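Local coordinates for axin interactor, dorsalization-associated protein (PDB 2QZQ) that acts as a ventralizing factor in the zebrafish embryo, binding axin, disrupting its homodimers and so inhibiting axin-mediated JNK activation, at residues 4-9 with 15-20; 36-41 with 69-74; 106-111 with 146-151. All blocks are in the same frame, centred on the assembly; numbering follows the deposited sequence.

Interaction 1 of 3, residues 4-9 with 15-20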
loop_
_atom_site.group_PDB
_atom_site.type_symbol
_atom_site.label_atom_id
_atom_site.label_comp_id
_atom_site.label_asym_id
_atom_site.label_seq_id
_atom_site.Cartn_x
_atom_site.Cartn_y
_atom_site.Cartn_z
ATOM N N LEU A 4 0.140 4.743 12.167
ATOM C CA LEU A 4 -0.063 4.430 13.569
ATOM C C LEU A 4 1.162 3.704 14.118
ATOM O O LEU A 4 1.901 3.077 13.364
ATOM C CB LEU A 4 -1.323 3.596 13.715
ATOM C CG LEU A 4 -2.666 4.287 13.507
ATOM C CD1 LEU A 4 -3.735 3.251 13.282
ATOM C CD2 LEU A 4 -3.023 5.174 14.703
ATOM N N PRO A 5 1.387 3.792 15.443
ATOM C CA PRO A 5 2.550 3.113 16.010
ATOM C C PRO A 5 2.352 1.596 15.906
ATOM O O PRO A 5 1.210 1.132 15.826
ATOM C CB PRO A 5 2.546 3.531 17.496
ATOM C CG PRO A 5 1.427 4.528 17.669
ATOM C CD PRO A 5 0.543 4.461 16.452
ATOM N N ARG A 6 3.457 0.859 15.897
ATOM C CA ARG A 6 3.447 -0.602 16.044
ATOM C C ARG A 6 2.607 -1.021 17.269
ATOM O O ARG A 6 2.700 -0.408 18.345
ATOM C CB ARG A 6 4.887 -1.119 16.156
ATOM C CG ARG A 6 5.045 -2.651 16.051
ATOM C CD ARG A 6 6.511 -3.059 15.953
ATOM N NE ARG A 6 7.177 -2.370 14.853
ATOM C CZ ARG A 6 8.493 -2.298 14.670
ATOM N NH1 ARG A 6 9.323 -2.883 15.528
ATOM N NH2 ARG A 6 8.982 -1.644 13.618
ATOM N N LEU A 7 1.743 -2.016 17.080
ATOM C CA LEU A 7 0.974 -2.597 18.184
ATOM C C LEU A 7 1.912 -3.199 19.229
ATOM O O LEU A 7 3.043 -3.596 18.901
ATOM C CB LEU A 7 0.016 -3.688 17.683
ATOM C CG LEU A 7 -1.187 -3.282 16.839
ATOM C CD1 LEU A 7 -1.899 -4.508 16.364
ATOM C CD2 LEU A 7 -2.161 -2.377 17.615
ATOM N N PRO A 8 1.453 -3.276 20.496
ATOM C CA PRO A 8 2.312 -3.964 21.468
ATOM C C PRO A 8 2.479 -5.423 21.034
ATOM O O PRO A 8 1.531 -6.020 20.512
ATOM C CB PRO A 8 1.501 -3.911 22.775
ATOM C CG PRO A 8 0.093 -3.598 22.376
ATOM C CD PRO A 8 0.173 -2.819 21.078
ATOM N N SER A 9 3.663 -5.980 21.236
ATOM C CA SER A 9 3.886 -7.385 20.922
ATOM C C SER A 9 3.099 -8.305 21.866
ATOM O O SER A 9 2.862 -7.970 23.028
ATOM C CB SER A 9 5.378 -7.711 20.914
ATOM O OG SER A 9 5.936 -7.542 22.199
ATOM N N LEU A 15 3.932 -9.521 14.201
ATOM C CA LEU A 15 3.548 -8.199 13.685
ATOM C C LEU A 15 4.331 -7.879 12.428
ATOM O O LEU A 15 5.529 -8.186 12.315
ATOM C CB LEU A 15 3.762 -7.100 14.738
ATOM C CG LEU A 15 2.818 -7.078 15.939
ATOM C CD1 LEU A 15 3.389 -6.115 17.003
ATOM C CD2 LEU A 15 1.355 -6.722 15.572
ATOM N N LEU A 16 3.642 -7.249 11.477
ATOM C CA LEU A 16 4.238 -6.973 10.190
ATOM C C LEU A 16 4.461 -5.480 10.021
ATOM O O LEU A 16 3.569 -4.679 10.312
ATOM C CB LEU A 16 3.345 -7.530 9.066
ATOM C CG LEU A 16 3.698 -7.207 7.598
ATOM C CD1 LEU A 16 4.991 -7.869 7.157
ATOM C CD2 LEU A 16 2.549 -7.575 6.682
ATOM N N THR A 17 5.685 -5.141 9.622
ATOM C CA THR A 17 6.042 -3.823 9.124
ATOM C C THR A 17 6.253 -3.890 7.623
ATOM O O THR A 17 7.003 -4.740 7.124
ATOM C CB THR A 17 7.316 -3.279 9.775
ATOM O OG1 THR A 17 7.173 -3.369 11.203
ATOM C CG2 THR A 17 7.555 -1.768 9.370
ATOM N N LEU A 18 5.572 -3.004 6.901
ATOM C CA LEU A 18 5.835 -2.861 5.469
ATOM C C LEU A 18 6.513 -1.539 5.215
ATOM O O LEU A 18 5.927 -0.471 5.503
ATOM C CB LEU A 18 4.538 -2.955 4.668
ATOM C CG LEU A 18 3.788 -4.278 4.780
ATOM C CD1 LEU A 18 2.386 -4.178 4.183
ATOM C CD2 LEU A 18 4.601 -5.410 4.171
ATOM N N THR A 19 7.748 -1.596 4.718
ATOM C CA THR A 19 8.463 -0.398 4.326
ATOM C C THR A 19 8.057 -0.094 2.901
ATOM O O THR A 19 8.255 -0.905 2.013
ATOM C CB THR A 19 9.997 -0.625 4.357
ATOM O OG1 THR A 19 10.377 -1.079 5.664
ATOM C CG2 THR A 19 10.771 0.663 4.006
ATOM N N ILE A 20 7.491 1.080 2.680
ATOM C CA ILE A 20 7.173 1.486 1.321
ATOM C C ILE A 20 8.401 2.221 0.857
ATOM O O ILE A 20 8.718 3.325 1.348
ATOM C CB ILE A 20 5.927 2.409 1.254
ATOM C CG1 ILE A 20 4.680 1.713 1.828
ATOM C CG2 ILE A 20 5.721 2.935 -0.170
ATOM C CD1 ILE A 20 3.478 2.662 2.009
#

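Interaction 2 of 3, residues 36-41 with 69-74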
loop_
_atom_site.group_PDB
_atom_site.type_symbol
_atom_site.label_atom_id
_atom_site.label_comp_id
_atom_site.label_asym_id
_atom_site.label_seq_id
_atom_site.Cartn_x
_atom_site.Cartn_y
_atom_site.Cartn_z
ATOM N N ILE A 36 0.164 7.473 -0.066
ATOM C CA ILE A 36 -0.436 6.133 -0.148
ATOM C C ILE A 36 -1.300 5.855 1.057
ATOM O O ILE A 36 -0.918 6.152 2.187
ATOM C CB ILE A 36 0.652 5.040 -0.333
ATOM C CG1 ILE A 36 1.285 5.182 -1.724
ATOM C CG2 ILE A 36 0.061 3.565 -0.132
ATOM C CD1 ILE A 36 2.489 4.200 -1.984
ATOM N N THR A 37 -2.470 5.267 0.790
ATOM C CA THR A 37 -3.375 4.798 1.801
ATOM C C THR A 37 -3.228 3.291 1.857
ATOM O O THR A 37 -3.371 2.595 0.829
ATOM C CB THR A 37 -4.817 5.151 1.472
ATOM O OG1 THR A 37 -4.952 6.566 1.510
ATOM C CG2 THR A 37 -5.809 4.549 2.501
ATOM N N VAL A 38 -2.929 2.822 3.058
ATOM C CA VAL A 38 -2.764 1.396 3.337
ATOM C C VAL A 38 -3.936 0.943 4.205
ATOM O O VAL A 38 -4.187 1.485 5.297
ATOM C CB VAL A 38 -1.410 1.080 4.042
ATOM C CG1 VAL A 38 -1.224 -0.482 4.280
ATOM C CG2 VAL A 38 -0.216 1.660 3.274
ATOM N N SER A 39 -4.663 -0.049 3.693
ATOM C CA SER A 39 -5.778 -0.621 4.388
ATOM C C SER A 39 -5.652 -2.162 4.365
ATOM O O SER A 39 -4.930 -2.719 3.538
ATOM C CB SER A 39 -7.096 -0.171 3.751
ATOM O OG SER A 39 -7.222 -0.580 2.396
ATOM N N VAL A 40 -6.346 -2.811 5.303
ATOM C CA VAL A 40 -6.438 -4.269 5.344
ATOM C C VAL A 40 -7.921 -4.608 5.231
ATOM O O VAL A 40 -8.726 -4.195 6.090
ATOM C CB VAL A 40 -5.835 -4.840 6.640
ATOM C CG1 VAL A 40 -5.869 -6.376 6.619
ATOM C CG2 VAL A 40 -4.371 -4.354 6.812
ATOM N N LYS A 41 -8.276 -5.322 4.164
ATOM C CA LYS A 41 -9.677 -5.600 3.825
ATOM C C LYS A 41 -9.954 -7.085 3.916
ATOM O O LYS A 41 -9.085 -7.878 3.570
ATOM C CB LYS A 41 -9.999 -5.135 2.386
ATOM C CG LYS A 41 -9.857 -3.611 2.119
ATOM C CD LYS A 41 -10.839 -2.794 2.916
ATOM C CE LYS A 41 -11.168 -1.466 2.205
ATOM N NZ LYS A 41 -10.325 -0.362 2.653
ATOM N N VAL A 69 9.218 4.872 4.001
ATOM C CA VAL A 69 8.452 4.989 5.224
ATOM C C VAL A 69 7.910 3.627 5.654
ATOM O O VAL A 69 7.485 2.826 4.812
ATOM C CB VAL A 69 7.312 6.028 5.069
ATOM C CG1 VAL A 69 6.211 5.528 4.107
ATOM C CG2 VAL A 69 6.740 6.415 6.433
ATOM N N ASP A 70 7.936 3.365 6.965
ATOM C CA ASP A 70 7.394 2.120 7.522
ATOM C C ASP A 70 5.921 2.261 7.851
ATOM O O ASP A 70 5.496 3.250 8.455
ATOM C CB ASP A 70 8.133 1.700 8.801
ATOM C CG ASP A 70 9.560 1.279 8.554
ATOM O OD1 ASP A 70 9.979 1.078 7.378
ATOM O OD2 ASP A 70 10.277 1.138 9.579
ATOM N N VAL A 71 5.136 1.279 7.440
ATOM C CA VAL A 71 3.741 1.212 7.823
ATOM C C VAL A 71 3.545 -0.019 8.718
ATOM O O VAL A 71 3.890 -1.133 8.327
ATOM C CB VAL A 71 2.795 1.173 6.580
ATOM C CG1 VAL A 71 1.341 1.078 6.997
ATOM C CG2 VAL A 71 3.029 2.425 5.702
ATOM N N GLU A 72 2.961 0.202 9.896
ATOM C CA GLU A 72 2.705 -0.858 10.869
ATOM C C GLU A 72 1.314 -1.425 10.695
ATOM O O GLU A 72 0.310 -0.725 10.872
ATOM C CB GLU A 72 2.921 -0.341 12.318
ATOM C CG GLU A 72 4.273 0.394 12.526
ATOM C CD GLU A 72 5.508 -0.514 12.449
ATOM O OE1 GLU A 72 5.382 -1.766 12.501
ATOM O OE2 GLU A 72 6.622 0.030 12.347
ATOM N N ILE A 73 1.250 -2.706 10.337
ATOM C CA ILE A 73 -0.038 -3.376 10.131
ATOM C C ILE A 73 -0.710 -3.626 11.485
ATOM O O ILE A 73 -0.126 -4.260 12.373
ATOM C CB ILE A 73 0.143 -4.671 9.289
ATOM C CG1 ILE A 73 0.652 -4.294 7.896
ATOM C CG2 ILE A 73 -1.173 -5.454 9.152
ATOM C CD1 ILE A 73 -0.268 -3.314 7.154
ATOM N N GLN A 74 -1.933 -3.118 11.622
ATOM C CA GLN A 74 -2.605 -2.970 12.908
ATOM C C GLN A 74 -3.380 -4.206 13.346
ATOM O O GLN A 74 -4.488 -4.119 13.867
ATOM C CB GLN A 74 -3.514 -1.738 12.872
ATOM C CG GLN A 74 -2.726 -0.446 12.697
ATOM C CD GLN A 74 -1.858 -0.139 13.905
ATOM O OE1 GLN A 74 -2.370 -0.022 15.024
ATOM N NE2 GLN A 74 -0.561 0.005 13.693
#

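Interaction 3 of 3, residues 106-111 with 146-151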
loop_
_atom_site.group_PDB
_atom_site.type_symbol
_atom_site.label_atom_id
_atom_site.label_comp_id
_atom_site.label_asym_id
_atom_site.label_seq_id
_atom_site.Cartn_x
_atom_site.Cartn_y
_atom_site.Cartn_z
ATOM N N ALA A 106 -2.414 -1.380 -5.427
ATOM C CA ALA A 106 -1.726 -2.669 -5.392
ATOM C C ALA A 106 -2.323 -3.366 -4.198
ATOM O O ALA A 106 -2.807 -2.722 -3.265
ATOM C CB ALA A 106 -0.214 -2.471 -5.182
ATOM N N PHE A 107 -2.267 -4.692 -4.191
ATOM C CA PHE A 107 -2.673 -5.392 -3.002
ATOM C C PHE A 107 -1.809 -6.612 -2.827
ATOM O O PHE A 107 -1.132 -7.048 -3.765
ATOM C CB PHE A 107 -4.154 -5.784 -3.078
ATOM C CG PHE A 107 -4.476 -6.727 -4.207
ATOM C CD1 PHE A 107 -4.677 -6.256 -5.492
ATOM C CD2 PHE A 107 -4.560 -8.105 -3.973
ATOM C CE1 PHE A 107 -5.015 -7.132 -6.539
ATOM C CE2 PHE A 107 -4.848 -8.977 -4.999
ATOM C CZ PHE A 107 -5.088 -8.514 -6.273
HETATM N N MSE A 108 -1.830 -7.152 -1.615
HETATM C CA MSE A 108 -1.194 -8.434 -1.360
HETATM C C MSE A 108 -2.061 -9.312 -0.483
HETATM O O MSE A 108 -2.589 -8.852 0.531
HETATM C CB MSE A 108 0.228 -8.285 -0.807
HETATM C CG MSE A 108 0.424 -7.359 0.374
HETATM SE SE MSE A 108 2.378 -7.374 0.869
HETATM C CE MSE A 108 2.324 -8.672 1.973
ATOM N N GLU A 109 -2.212 -10.569 -0.909
ATOM C CA GLU A 109 -2.924 -11.594 -0.148
ATOM C C GLU A 109 -2.088 -12.092 1.037
ATOM O O GLU A 109 -0.880 -11.875 1.097
ATOM C CB GLU A 109 -3.336 -12.774 -1.049
ATOM C CG GLU A 109 -4.243 -12.447 -2.281
ATOM C CD GLU A 109 -5.694 -12.023 -1.940
ATOM O OE1 GLU A 109 -6.151 -12.163 -0.787
ATOM O OE2 GLU A 109 -6.407 -11.538 -2.852
HETATM N N MSE A 110 -2.733 -12.776 1.974
HETATM C CA MSE A 110 -2.054 -13.271 3.185
HETATM C C MSE A 110 -0.857 -14.185 2.898
HETATM O O MSE A 110 0.172 -14.111 3.578
HETATM C CB MSE A 110 -3.050 -14.026 4.068
HETATM C CG MSE A 110 -4.128 -13.169 4.684
HETATM SE SE MSE A 110 -3.474 -11.620 5.740
HETATM C CE MSE A 110 -1.818 -12.064 6.347
ATOM N N ASP A 111 -1.000 -15.039 1.883
ATOM C CA ASP A 111 0.045 -16.010 1.532
ATOM C C ASP A 111 1.266 -15.361 0.857
ATOM O O ASP A 111 2.276 -16.030 0.583
ATOM C CB ASP A 111 -0.548 -17.195 0.725
ATOM C CG ASP A 111 -1.018 -16.812 -0.688
ATOM O OD1 ASP A 111 -1.036 -15.620 -1.081
ATOM O OD2 ASP A 111 -1.373 -17.743 -1.442
ATOM N N LEU A 146 8.299 -2.768 -1.946
ATOM C CA LEU A 146 8.175 -2.866 -0.492
ATOM C C LEU A 146 9.272 -3.739 0.117
ATOM O O LEU A 146 9.895 -4.561 -0.581
ATOM C CB LEU A 146 6.821 -3.473 -0.072
ATOM C CG LEU A 146 5.518 -2.946 -0.684
ATOM C CD1 LEU A 146 4.338 -3.829 -0.277
ATOM C CD2 LEU A 146 5.321 -1.500 -0.272
ATOM N N ASN A 147 9.497 -3.541 1.413
ATOM C CA ASN A 147 10.279 -4.499 2.228
ATOM C C ASN A 147 9.417 -4.941 3.388
ATOM O O ASN A 147 8.836 -4.098 4.088
ATOM C CB ASN A 147 11.608 -3.896 2.717
ATOM C CG ASN A 147 12.537 -4.944 3.336
ATOM O OD1 ASN A 147 12.761 -5.982 2.756
ATOM N ND2 ASN A 147 13.055 -4.666 4.525
ATOM N N GLN A 148 9.301 -6.264 3.577
ATOM C CA GLN A 148 8.512 -6.828 4.676
ATOM C C GLN A 148 9.430 -7.278 5.815
ATOM O O GLN A 148 10.458 -7.920 5.576
ATOM C CB GLN A 148 7.669 -8.038 4.229
ATOM C CG GLN A 148 7.001 -7.899 2.874
ATOM C CD GLN A 148 5.902 -8.915 2.674
ATOM O OE1 GLN A 148 5.108 -9.176 3.583
ATOM N NE2 GLN A 148 5.845 -9.501 1.476
ATOM N N THR A 149 9.060 -6.908 7.035
ATOM C CA THR A 149 9.757 -7.359 8.236
ATOM C C THR A 149 8.721 -7.946 9.162
ATOM O O THR A 149 7.717 -7.296 9.507
ATOM C CB THR A 149 10.479 -6.224 8.994
ATOM O OG1 THR A 149 11.266 -5.456 8.084
ATOM C CG2 THR A 149 11.388 -6.809 10.096
ATOM N N LEU A 150 8.994 -9.177 9.593
ATOM C CA LEU A 150 8.116 -9.879 10.500
ATOM C C LEU A 150 8.744 -9.879 11.895
ATOM O O LEU A 150 9.909 -10.258 12.069
ATOM C CB LEU A 150 7.805 -11.283 9.966
ATOM C CG LEU A 150 6.773 -11.372 8.821
ATOM C CD1 LEU A 150 7.316 -10.875 7.489
ATOM C CD2 LEU A 150 6.252 -12.797 8.678
ATOM N N HIS A 151 7.985 -9.375 12.858
ATOM C CA HIS A 151 8.467 -9.182 14.218
ATOM C C HIS A 151 7.950 -10.269 15.141
ATOM O O HIS A 151 6.736 -10.396 15.368
ATOM C CB HIS A 151 8.088 -7.796 14.760
ATOM C CG HIS A 151 8.652 -6.667 13.959
ATOM N ND1 HIS A 151 10.005 -6.439 13.837
ATOM C CD2 HIS A 151 8.038 -5.700 13.232
ATOM C CE1 HIS A 151 10.203 -5.378 13.072
ATOM N NE2 HIS A 151 9.024 -4.915 12.688
#

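Interaction 1 of 3, residues 4-9 with 15-20
The CA atoms come nearest at S9 and L15, 7.3 Å apart, with the irregular segment 4-9 running over the start of the strand segment 15-20 without pairing with it. Side chains therefore do the joining, and L15 is the main one. Its CG sits beside the backbone N (chi1 -71°), which sends the forked end up to the loop, where the two methyls take different partners. L15 CD1 comes within 3.2 Å of the backbone oxygen L7 O, a tight fit of methyl on carbonyl, and also has R6 CG beside it at 4.0 Å. L15 CD2 goes to the side chain of L7, lying 3.9 Å from L7 CB and nearly as close to L7 CD1; the two leucines cross at about a right angle, with Q74 packing on L7 and H76 on L15. One turn of the zigzag further along the strand, T17 points the same way. R6 carries its guanidinium over to it with CG opposite the backbone N (chi1 -169°) and a bend at chi3. R6 NH2 ends 3.5 Å from T17 OG1, which lies oblique to the guanidinium; the two side chains cross at about a right angle. E72 joins the two: its OE1 makes a salt bridge with R6 NE and a hydrogen bond with T17 OG1, and H151 NE2 also bonds that hydroxyl. The chain is the C-terminal C2 domain of the protein, and here its N-terminal arm folds back on the first strand of the C2 beta sandwich, inside a region that by similarity probably binds axin.

Interaction 2 of 3, residues 36-41 with 69-74
The carbonyl oxygen E72 O is held by two amides, Q74 NE2 from two residues on and Q52 NE2 from outside the segments. The first bond is 3.0 Å from Q74 NE2 to E72 O and fairly straight, 166° at the hydrogen, but the donor stands above the carbonyl plane, 57° out of it. Q74 NE2 also bonds P5 O, so this one amide nitrogen ties the turn after strand 64-72 to the N-terminal arm. That grip sits right beside I73, one of four buried side chains through which 69-74 meets 36-41, and from there on the contact is purely apolar. V38 and V71 slide past each other in opposite directions. V71 CG1 is the nearer branch, 4.0 Å from V38 CB and equally near V38 CG1, while V71 CG2 meets V38 CG2 at 4.1 Å. I73 then uses both its arms. CG1 lies beside the backbone N (chi1 -64°) and takes I73 CD1 across to V38 CG1 at 4.1 Å, roughly at right angles to the valine; the other arm, I73 CG2, comes 4.1 Å from V40 CG2. V38 is thus gripped by V71 and I73 together, and I20, I86 and F88 close in around it. The two strands share no backbone pairing: the backbone of V38 pairs with Q52, and that of V71 with L18, each in its own layer. Valines pointing inward from two facing layers, with the end of an isoleucine reaching in beside them, are the hydrophobic filling of a beta sandwich, here that of the C2 fold.

Interaction 3 of 3, residues 106-111 with 146-151
Apolar contact comes first: M108, a selenomethionine in this model, lays its SE atom 4.2 Å from L146 CD1. The backbones are well apart, with the CA atoms of M108 and L146 10.9 Å from each other, and the long side chain bridges the difference. Its CG lies between the backbone N and the carbonyl carbon (chi1 50°), and a bend at chi3 (-90°) brings the terminal methyl CE up to the Q148 amide. F88 packs on both M108 and L146, and I86 on M108 as well. I113 packs on both M108 and Q148, while L16 and L18 border Q148 from the neighbouring strand 15-24. M108 bonds by its backbone to I86, whereas L146 pairs with I118, so the contact spans the interior of the C2 sandwich between strands 99-109 and 144-151. The second kind is methyl against amide. M108 and Q148 approach from opposite directions, and M108 CE stops 3.3 Å from Q148 OE1 and 3.7 Å from Q148 NE2, nearer the oxygen than the nitrogen. Polar bonds outside the two segments fix that amide in place: Q148 NE2 donates to E112 O, and Q148 OE1 takes a weak bond from K114 N. A leucine here would probably leave E112 O and K114 N without these side-chain mates, and their loop less firmly tied to the strand.

Interactions 2 and 3 are buried in the sandwich; interaction 1 lies nearer the surface, where largely exposed loop residues rest on buried strand residues. Strand 15-24 joins them all: it pairs with 64-72 of interaction 2 on one flank and with 144-151 of interaction 3 on the other. L18 O takes a probable hydrogen bond from V71 N, and L15 O one from H151 N. Interactions 2 and 3 do not touch; their nearest atoms are about 5 Å apart. Chemistry follows place: branched aliphatic contacts at 36-41 with 69-74, a selenomethionine methyl against a buried amide at 106-111 with 146-151, and leucine packing beside a salt-bridged arginine at 4-9 with 15-20.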